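PDB 6U8T: PfhB2 from Pasteurella multocida, which probably acts as a cysteine protease toxin through a YopT-like domain that belongs to the papain-like clan CA of peptidases. Local coordinates for residues M182-H187 / E191-E196; N59-G64 / G68-E73; L97-L102 / S118-V123. The protein carries 1 engineered substitution. One frame throughout, in Å; residues are numbered along the deposited sequence.

Contact 1 (M182-H187 / E191-E196); sequences MTFPSH and ESWLKE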
loop_
_atom_site.group_PDB
_atom_site.type_symbol
_atom_site.label_atom_id
_atom_site.label_comp_id
_atom_site.label_asym_id
_atom_site.label_seq_id
_atom_site.Cartn_x
_atom_site.Cartn_y
_atom_site.Cartn_z
HETATM N N MSE C 182 16.127 -0.018 20.584
HETATM C CA MSE C 182 15.737 0.799 21.718
HETATM C C MSE C 182 15.441 -0.101 22.923
HETATM O O MSE C 182 14.972 -1.234 22.773
HETATM C CB MSE C 182 14.507 1.611 21.315
HETATM C CG MSE C 182 14.707 2.509 20.128
HETATM SE SE MSE C 182 14.192 1.725 18.417
HETATM C CE MSE C 182 12.497 2.438 17.868
ATOM N N THR C 183 15.748 0.411 24.116
ATOM C CA THR C 183 15.559 -0.336 25.349
ATOM C C THR C 183 14.708 0.501 26.300
ATOM O O THR C 183 14.973 1.714 26.416
ATOM C CB THR C 183 16.894 -0.726 25.993
ATOM O OG1 THR C 183 17.701 -1.342 24.986
ATOM C CG2 THR C 183 16.712 -1.673 27.155
ATOM N N PHE C 184 13.697 -0.113 26.920
ATOM C CA PHE C 184 12.814 0.527 27.928
ATOM C C PHE C 184 12.914 -0.260 29.227
ATOM O O PHE C 184 12.906 -1.485 29.210
ATOM C CB PHE C 184 11.383 0.625 27.405
ATOM C CG PHE C 184 11.252 1.492 26.182
ATOM C CD1 PHE C 184 11.460 0.956 24.922
ATOM C CD2 PHE C 184 10.976 2.852 26.292
ATOM C CE1 PHE C 184 11.377 1.754 23.798
ATOM C CE2 PHE C 184 10.878 3.645 25.158
ATOM C CZ PHE C 184 11.084 3.092 23.917
ATOM N N PRO C 185 13.054 0.424 30.385
ATOM C CA PRO C 185 13.188 -0.269 31.661
ATOM C C PRO C 185 11.866 -0.754 32.282
ATOM O O PRO C 185 11.945 -1.411 33.318
ATOM C CB PRO C 185 13.848 0.814 32.529
ATOM C CG PRO C 185 13.253 2.107 32.003
ATOM C CD PRO C 185 13.126 1.896 30.514
ATOM N N SER C 186 10.715 -0.417 31.689
ATOM C CA SER C 186 9.360 -0.870 32.117
ATOM C C SER C 186 8.456 -1.111 30.892
ATOM O O SER C 186 8.687 -0.473 29.842
ATOM C CB SER C 186 8.729 0.128 33.048
ATOM O OG SER C 186 8.269 1.268 32.329
ATOM N N HIS C 187 7.463 -1.997 31.021
ATOM C CA HIS C 187 6.412 -2.243 29.991
ATOM C C HIS C 187 5.650 -0.948 29.730
ATOM O O HIS C 187 5.420 -0.653 28.559
ATOM C CB HIS C 187 5.435 -3.354 30.410
ATOM C CG HIS C 187 6.004 -4.744 30.309
ATOM N ND1 HIS C 187 5.200 -5.894 30.152
ATOM C CD2 HIS C 187 7.284 -5.175 30.308
ATOM C CE1 HIS C 187 6.013 -6.948 30.177
ATOM N NE2 HIS C 187 7.250 -6.563 30.220
ATOM N N GLU C 191 5.004 0.783 26.137
ATOM C CA GLU C 191 3.620 0.808 25.609
ATOM C C GLU C 191 3.249 2.247 25.241
ATOM O O GLU C 191 2.749 2.454 24.118
ATOM C CB GLU C 191 2.655 0.208 26.627
ATOM C CG GLU C 191 1.216 0.225 26.162
ATOM C CD GLU C 191 0.292 -0.703 26.948
ATOM O OE1 GLU C 191 0.685 -1.858 27.275
ATOM O OE2 GLU C 191 -0.831 -0.269 27.239
ATOM N N SER C 192 3.499 3.218 26.128
ATOM C CA SER C 192 3.176 4.649 25.886
ATOM C C SER C 192 3.954 5.157 24.675
ATOM O O SER C 192 3.336 5.752 23.817
ATOM C CB SER C 192 3.443 5.480 27.082
ATOM O OG SER C 192 2.768 4.900 28.169
ATOM N N TRP C 193 5.260 4.902 24.619
ATOM C CA TRP C 193 6.154 5.315 23.512
ATOM C C TRP C 193 5.665 4.730 22.193
ATOM O O TRP C 193 5.597 5.487 21.228
ATOM C CB TRP C 193 7.590 4.887 23.771
ATOM C CG TRP C 193 8.470 5.115 22.591
ATOM C CD1 TRP C 193 9.061 6.286 22.208
ATOM C CD2 TRP C 193 8.844 4.139 21.611
ATOM N NE1 TRP C 193 9.808 6.089 21.079
ATOM C CE2 TRP C 193 9.698 4.784 20.694
ATOM C CE3 TRP C 193 8.575 2.784 21.438
ATOM C CZ2 TRP C 193 10.275 4.112 19.624
ATOM C CZ3 TRP C 193 9.121 2.122 20.365
ATOM C CH2 TRP C 193 9.959 2.782 19.473
ATOM N N LEU C 194 5.350 3.438 22.151
ATOM C CA LEU C 194 4.912 2.739 20.928
ATOM C C LEU C 194 3.602 3.373 20.441
ATOM O O LEU C 194 3.534 3.717 19.238
ATOM C CB LEU C 194 4.735 1.246 21.206
ATOM C CG LEU C 194 4.698 0.369 19.954
ATOM C CD1 LEU C 194 6.074 0.292 19.309
ATOM C CD2 LEU C 194 4.200 -1.027 20.253
ATOM N N LYS C 195 2.639 3.578 21.341
ATOM C CA LYS C 195 1.277 4.060 20.992
ATOM C C LYS C 195 1.287 5.568 20.720
ATOM O O LYS C 195 0.612 5.979 19.794
ATOM C CB LYS C 195 0.289 3.715 22.114
ATOM C CG LYS C 195 0.128 2.222 22.378
ATOM C CD LYS C 195 -0.994 1.881 23.324
ATOM C CE LYS C 195 -1.459 0.446 23.173
ATOM N NZ LYS C 195 -2.470 0.089 24.197
ATOM N N GLU C 196 2.018 6.364 21.495
ATOM C CA GLU C 196 1.870 7.846 21.488
ATOM C C GLU C 196 2.918 8.497 20.583
ATOM O O GLU C 196 2.630 9.602 20.133
ATOM C CB GLU C 196 1.974 8.427 22.892
ATOM C CG GLU C 196 0.821 8.056 23.814
ATOM C CD GLU C 196 1.069 8.437 25.278
ATOM O OE1 GLU C 196 1.993 9.236 25.538
ATOM O OE2 GLU C 196 0.377 7.899 26.177
#

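Contact 2 (N59-G64 / G68-E73); sequences NTMYEG and GHLKQE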
loop_
_atom_site.group_PDB
_atom_site.type_symbol
_atom_site.label_atom_id
_atom_site.label_comp_id
_atom_site.label_asym_id
_atom_site.label_seq_id
_atom_site.Cartn_x
_atom_site.Cartn_y
_atom_site.Cartn_z
ATOM N N ASN C 59 -10.220 20.347 -28.240
ATOM C CA ASN C 59 -10.036 20.686 -26.803
ATOM C C ASN C 59 -9.267 19.547 -26.124
ATOM O O ASN C 59 -9.781 18.976 -25.156
ATOM C CB ASN C 59 -11.361 21.002 -26.078
ATOM C CG ASN C 59 -12.331 19.831 -25.981
ATOM O OD1 ASN C 59 -12.802 19.334 -27.007
ATOM N ND2 ASN C 59 -12.655 19.386 -24.767
ATOM N N THR C 60 -8.096 19.190 -26.626
ATOM C CA THR C 60 -7.257 18.119 -26.018
ATOM C C THR C 60 -6.581 18.689 -24.768
ATOM O O THR C 60 -6.429 19.900 -24.648
ATOM C CB THR C 60 -6.319 17.527 -27.071
ATOM O OG1 THR C 60 -5.562 16.608 -26.293
ATOM C CG2 THR C 60 -5.445 18.535 -27.776
HETATM N N MSE C 61 -6.246 17.834 -23.794
HETATM C CA MSE C 61 -5.371 18.251 -22.706
HETATM C C MSE C 61 -3.908 17.949 -23.026
HETATM O O MSE C 61 -3.021 18.317 -22.249
HETATM C CB MSE C 61 -5.619 17.506 -21.398
HETATM C CG MSE C 61 -7.039 17.268 -20.987
HETATM SE SE MSE C 61 -6.915 16.430 -19.196
HETATM C CE MSE C 61 -5.632 14.971 -19.036
ATOM N N TYR C 62 -3.666 17.308 -24.176
ATOM C CA TYR C 62 -2.354 16.839 -24.580
ATOM C C TYR C 62 -1.643 17.904 -25.414
ATOM O O TYR C 62 -2.273 18.466 -26.316
ATOM C CB TYR C 62 -2.496 15.496 -25.309
ATOM C CG TYR C 62 -3.266 14.460 -24.507
ATOM C CD1 TYR C 62 -2.995 14.239 -23.157
ATOM C CD2 TYR C 62 -4.277 13.706 -25.092
ATOM C CE1 TYR C 62 -3.683 13.283 -22.430
ATOM C CE2 TYR C 62 -4.960 12.736 -24.388
ATOM C CZ TYR C 62 -4.680 12.546 -23.047
ATOM O OH TYR C 62 -5.382 11.663 -22.305
ATOM N N GLU C 63 -0.370 18.161 -25.095
ATOM C CA GLU C 63 0.503 19.143 -25.801
ATOM C C GLU C 63 0.782 18.619 -27.216
ATOM O O GLU C 63 1.369 17.559 -27.320
ATOM C CB GLU C 63 1.798 19.378 -24.999
ATOM C CG GLU C 63 2.612 20.607 -25.434
ATOM C CD GLU C 63 1.790 21.814 -25.852
ATOM O OE1 GLU C 63 1.016 22.335 -25.022
ATOM O OE2 GLU C 63 1.895 22.221 -27.037
ATOM N N GLY C 64 0.362 19.347 -28.255
ATOM C CA GLY C 64 0.536 18.974 -29.673
ATOM C C GLY C 64 1.984 18.715 -30.028
ATOM O O GLY C 64 2.246 17.763 -30.750
ATOM N N GLY C 68 3.965 13.262 -25.207
ATOM C CA GLY C 68 3.817 12.553 -23.932
ATOM C C GLY C 68 3.719 13.505 -22.761
ATOM O O GLY C 68 4.087 13.105 -21.669
ATOM N N HIS C 69 3.228 14.727 -22.991
ATOM C CA HIS C 69 3.069 15.763 -21.939
ATOM C C HIS C 69 1.696 16.406 -22.037
ATOM O O HIS C 69 1.145 16.471 -23.154
ATOM C CB HIS C 69 4.167 16.814 -22.013
ATOM C CG HIS C 69 5.525 16.292 -21.726
ATOM N ND1 HIS C 69 5.969 16.086 -20.437
ATOM C CD2 HIS C 69 6.546 15.959 -22.545
ATOM C CE1 HIS C 69 7.205 15.605 -20.465
ATOM N NE2 HIS C 69 7.607 15.562 -21.768
ATOM N N LEU C 70 1.177 16.859 -20.893
ATOM C CA LEU C 70 -0.085 17.624 -20.814
ATOM C C LEU C 70 0.252 19.075 -21.149
ATOM O O LEU C 70 1.412 19.455 -21.009
ATOM C CB LEU C 70 -0.700 17.479 -19.421
ATOM C CG LEU C 70 -0.998 16.061 -18.912
ATOM C CD1 LEU C 70 -1.852 16.161 -17.648
ATOM C CD2 LEU C 70 -1.723 15.197 -19.944
ATOM N N LYS C 71 -0.714 19.841 -21.662
ATOM C CA LYS C 71 -0.574 21.303 -21.843
ATOM C C LYS C 71 -0.337 21.932 -20.475
ATOM O O LYS C 71 -0.900 21.393 -19.453
ATOM C CB LYS C 71 -1.866 21.866 -22.409
ATOM C CG LYS C 71 -2.128 21.531 -23.866
ATOM C CD LYS C 71 -3.486 22.041 -24.285
ATOM C CE LYS C 71 -3.722 22.048 -25.786
ATOM N NZ LYS C 71 -5.021 22.714 -26.021
ATOM N N GLN C 72 0.414 23.034 -20.453
ATOM C CA GLN C 72 0.813 23.774 -19.230
ATOM C C GLN C 72 -0.443 24.283 -18.505
ATOM O O GLN C 72 -0.458 24.188 -17.277
ATOM C CB GLN C 72 1.778 24.917 -19.545
ATOM C CG GLN C 72 2.464 25.464 -18.310
ATOM C CD GLN C 72 3.178 24.405 -17.494
ATOM O OE1 GLN C 72 3.933 23.595 -18.031
ATOM N NE2 GLN C 72 2.925 24.380 -16.185
ATOM N N GLU C 73 -1.461 24.742 -19.229
ATOM C CA GLU C 73 -2.754 25.202 -18.667
ATOM C C GLU C 73 -3.466 24.053 -17.923
ATOM O O GLU C 73 -4.050 24.313 -16.866
ATOM C CB GLU C 73 -3.613 25.787 -19.793
ATOM C CG GLU C 73 -5.103 25.855 -19.487
ATOM C CD GLU C 73 -5.989 26.500 -20.545
ATOM O OE1 GLU C 73 -5.810 26.198 -21.764
ATOM O OE2 GLU C 73 -6.876 27.307 -20.155
#

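Contact 3 (L97-L102 / S118-V123); sequences LTDNWL and SRRDEV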
loop_
_atom_site.group_PDB
_atom_site.type_symbol
_atom_site.label_atom_id
_atom_site.label_comp_id
_atom_site.label_asym_id
_atom_site.label_seq_id
_atom_site.Cartn_x
_atom_site.Cartn_y
_atom_site.Cartn_z
ATOM N N LEU C 97 -15.151 17.099 -2.625
ATOM C CA LEU C 97 -14.525 18.301 -3.219
ATOM C C LEU C 97 -14.382 18.076 -4.734
ATOM O O LEU C 97 -14.719 19.005 -5.497
ATOM C CB LEU C 97 -13.200 18.548 -2.505
ATOM C CG LEU C 97 -12.224 19.509 -3.155
ATOM C CD1 LEU C 97 -11.517 20.226 -2.045
ATOM C CD2 LEU C 97 -11.242 18.764 -4.031
ATOM N N THR C 98 -13.898 16.903 -5.147
ATOM C CA THR C 98 -13.706 16.548 -6.569
ATOM C C THR C 98 -15.071 16.576 -7.275
ATOM O O THR C 98 -15.155 17.094 -8.375
ATOM C CB THR C 98 -13.014 15.187 -6.712
ATOM O OG1 THR C 98 -11.775 15.189 -6.008
ATOM C CG2 THR C 98 -12.729 14.860 -8.154
ATOM N N ASP C 99 -16.101 16.044 -6.620
ATOM C CA ASP C 99 -17.485 15.996 -7.135
ATOM C C ASP C 99 -18.006 17.411 -7.368
ATOM O O ASP C 99 -18.664 17.609 -8.396
ATOM C CB ASP C 99 -18.403 15.225 -6.187
ATOM C CG ASP C 99 -19.779 15.022 -6.774
ATOM O OD1 ASP C 99 -19.868 14.256 -7.735
ATOM O OD2 ASP C 99 -20.735 15.654 -6.278
ATOM N N ASN C 100 -17.754 18.339 -6.442
ATOM C CA ASN C 100 -18.198 19.751 -6.577
ATOM C C ASN C 100 -17.500 20.383 -7.790
ATOM O O ASN C 100 -18.176 21.090 -8.578
ATOM C CB ASN C 100 -17.927 20.592 -5.332
ATOM C CG ASN C 100 -18.813 20.226 -4.162
ATOM O OD1 ASN C 100 -18.325 20.176 -3.043
ATOM N ND2 ASN C 100 -20.095 19.983 -4.376
ATOM N N TRP C 101 -16.206 20.135 -7.940
ATOM C CA TRP C 101 -15.403 20.638 -9.088
ATOM C C TRP C 101 -15.998 20.111 -10.400
ATOM O O TRP C 101 -16.186 20.918 -11.332
ATOM C CB TRP C 101 -13.925 20.256 -8.950
ATOM C CG TRP C 101 -13.059 20.862 -10.003
ATOM C CD1 TRP C 101 -12.470 22.093 -9.954
ATOM C CD2 TRP C 101 -12.728 20.301 -11.288
ATOM N NE1 TRP C 101 -11.796 22.342 -11.119
ATOM C CE2 TRP C 101 -11.923 21.252 -11.951
ATOM C CE3 TRP C 101 -13.032 19.109 -11.939
ATOM C CZ2 TRP C 101 -11.365 21.019 -13.201
ATOM C CZ3 TRP C 101 -12.507 18.886 -13.193
ATOM C CH2 TRP C 101 -11.694 19.841 -13.822
ATOM N N LEU C 102 -16.319 18.824 -10.456
ATOM C CA LEU C 102 -16.862 18.171 -11.674
ATOM C C LEU C 102 -18.201 18.810 -12.047
ATOM O O LEU C 102 -18.413 19.070 -13.242
ATOM C CB LEU C 102 -16.965 16.665 -11.461
ATOM C CG LEU C 102 -15.639 15.916 -11.611
ATOM C CD1 LEU C 102 -15.757 14.501 -11.082
ATOM C CD2 LEU C 102 -15.165 15.904 -13.059
ATOM N N SER C 118 -33.604 10.301 -4.893
ATOM C CA SER C 118 -32.340 9.995 -5.611
ATOM C C SER C 118 -31.272 9.496 -4.636
ATOM O O SER C 118 -31.444 9.650 -3.432
ATOM C CB SER C 118 -31.813 11.168 -6.367
ATOM O OG SER C 118 -32.843 11.685 -7.169
ATOM N N ARG C 119 -30.290 8.803 -5.183
ATOM C CA ARG C 119 -28.966 8.562 -4.569
ATOM C C ARG C 119 -27.943 8.431 -5.705
ATOM O O ARG C 119 -28.343 8.198 -6.855
ATOM C CB ARG C 119 -28.963 7.328 -3.672
ATOM C CG ARG C 119 -29.139 6.036 -4.439
ATOM C CD ARG C 119 -28.853 4.838 -3.560
ATOM N NE ARG C 119 -28.979 3.621 -4.347
ATOM C CZ ARG C 119 -28.068 3.177 -5.211
ATOM N NH1 ARG C 119 -26.931 3.839 -5.396
ATOM N NH2 ARG C 119 -28.313 2.077 -5.904
ATOM N N ARG C 120 -26.674 8.635 -5.391
ATOM C CA ARG C 120 -25.597 8.637 -6.418
ATOM C C ARG C 120 -25.475 7.231 -6.993
ATOM O O ARG C 120 -25.563 6.283 -6.230
ATOM C CB ARG C 120 -24.298 9.182 -5.820
ATOM C CG ARG C 120 -24.422 10.633 -5.389
ATOM C CD ARG C 120 -24.922 11.449 -6.575
ATOM N NE ARG C 120 -24.801 12.883 -6.413
ATOM C CZ ARG C 120 -23.662 13.573 -6.457
ATOM N NH1 ARG C 120 -22.503 12.947 -6.613
ATOM N NH2 ARG C 120 -23.686 14.884 -6.291
ATOM N N ASP C 121 -25.297 7.123 -8.313
ATOM C CA ASP C 121 -24.926 5.853 -8.996
ATOM C C ASP C 121 -23.429 5.640 -8.776
ATOM O O ASP C 121 -22.640 6.009 -9.659
ATOM C CB ASP C 121 -25.353 5.847 -10.463
ATOM C CG ASP C 121 -25.106 4.525 -11.188
ATOM O OD1 ASP C 121 -24.879 3.496 -10.493
ATOM O OD2 ASP C 121 -25.179 4.515 -12.455
ATOM N N GLU C 122 -23.060 5.155 -7.598
ATOM C CA GLU C 122 -21.669 4.731 -7.281
ATOM C C GLU C 122 -21.710 3.241 -6.966
ATOM O O GLU C 122 -22.664 2.843 -6.272
ATOM C CB GLU C 122 -21.095 5.487 -6.083
ATOM C CG GLU C 122 -21.098 6.970 -6.294
ATOM C CD GLU C 122 -20.429 7.808 -5.218
ATOM O OE1 GLU C 122 -19.603 7.235 -4.468
ATOM O OE2 GLU C 122 -20.744 9.036 -5.133
ATOM N N VAL C 123 -20.750 2.471 -7.473
ATOM C CA VAL C 123 -20.731 1.001 -7.289
ATOM C C VAL C 123 -19.435 0.649 -6.579
ATOM O O VAL C 123 -18.350 0.915 -7.147
ATOM C CB VAL C 123 -20.901 0.266 -8.630
ATOM C CG1 VAL C 123 -20.725 -1.232 -8.480
ATOM C CG2 VAL C 123 -22.268 0.555 -9.236
#

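Contact 1 (M182-H187 / E191-E196)
W193 sets CG anti to its backbone N (chi1 172°), and F184 holds CG beside its backbone N (chi1 -63°), which brings the two aromatics together between strand and helix. This is the strand-to-helix corner between strand 180-184, in the four-stranded antiparallel sheet of what is probably a papain-like (clan CA) peptidase domain, and helix 187-201. F184 CZ sits over one indole face, offset toward its rim, 3.4 Å from W193 CD2 and 3.5 Å from W193 CE3. The two planes are inclined at 40°. F184 CE2 also reaches the base of the tryptophan, 3.8 Å from W193 CB. Selenomethionine M182 brings its bent chain to the edge of the six-membered ring, although the modelled closeness of its methyl is doubtful. V5 of helix 4-7 touches all three side chains, and F198 meets W193 from further along the helix. The turn itself is tied down at the helix start: S186 OG, at the N-cap, accepts from K189 N, while H187 NE2 bonds to G169 O. The first helical turn then closes with E191 N 2.8 Å from H187 O.

Contact 2 (N59-G64 / G68-E73)
Y62 and L70 are paired through their backbones as a non-hydrogen-bonded antiparallel pair, their CA atoms 4.5 Å apart, flanked by K71 N to M61 O at 2.8 Å and E63 N to H69 O at 3.0 Å. The two segments make a single bridge here. On one face of it L70 runs alongside Y62 and selenomethionine M61, all three pointing the same way: L70 CD2 lies in the plane of the tyrosine ring at its edge, 3.6 Å from Y62 CD1, and comes within 4.0 Å of M61 CE. H44 and N48 of helix 20-51 cover M61, while I75 and I78 pack on L70. K71 is stretched out beyond CG, which lays it along the 59-64 segment until NZ makes a weak bond, 3.4 Å, to T60 O. E63 crosses it at about a right angle and puts OE1 3.4 Å from K71 CG, yet the opposite charges do not meet. T60 OG1 accepts from Y62 N at 2.9 Å. The tyrosine OH is hydrogen-bonded to E181 of the second subunit, whose F14 stacks on the ring. An ST turn feeding an antiparallel bridge, with K71 at the N-cap position, thus leads the loop into helix 72-87.

Contact 3 (L97-L102 / S118-V123)
D99 and R120 form a two-pronged salt bridge that joins helix 91-104 to strand 117-127 of the short antiparallel hairpin made with strand 111-114. The guanidinium meets the carboxylate end-on, one nitrogen to each oxygen: R120 NH2 lies 3.0 Å from D99 OD2, and R120 NH1 lies 3.1 Å from D99 OD1. A third, weak bond runs from R120 NH1 to D99 OD2 at 3.3 Å. The pairing is twisted rather than flat, with the two planes 46° apart. OD2 is met on its syn side and keeps close to the guanidinium plane, whereas OD1 is approached from above the carboxylate plane, 44° out of it. R120 reaches across by bending at chi2 (-54°), its chain coming from the direction opposite to D99. Each partner has a further charged neighbour: K96 NZ also bridges to D99 OD2, and E111 OE2 makes a weak, long ion pair with R120 NE. K96 would be expected to help hold the aspartate charged. P109 packs on both partners, and Y219 of the second subunit on D99. Beyond, E122 and V123 pair with a strand of that subunit, carrying the sheet across the interface; E122 OE1 accepts from ND2 of N215 of that subunit.

Read from the N terminus, the three contacts come in series, none nested in or crossing another. Contact 2 closes the short 65-67 turn within the long loop between helix 20-51 and helix 72-87. Helix 91-104 comes next, and contact 3 closes the 15-residue excursion through strand 111-114, tying that helix to strand 117-127. Contact 1 is last, folding the first turns of helix 187-201 back on strand 180-184. Contacts 2 and 3 lie toward one end of the elongated chain, their centres about 26 Å apart; contact 1 is on the opposite side of the chain's centre, about 53 Å from contact 2 and 45 Å from contact 3, centre to centre. All three touch the second subunit.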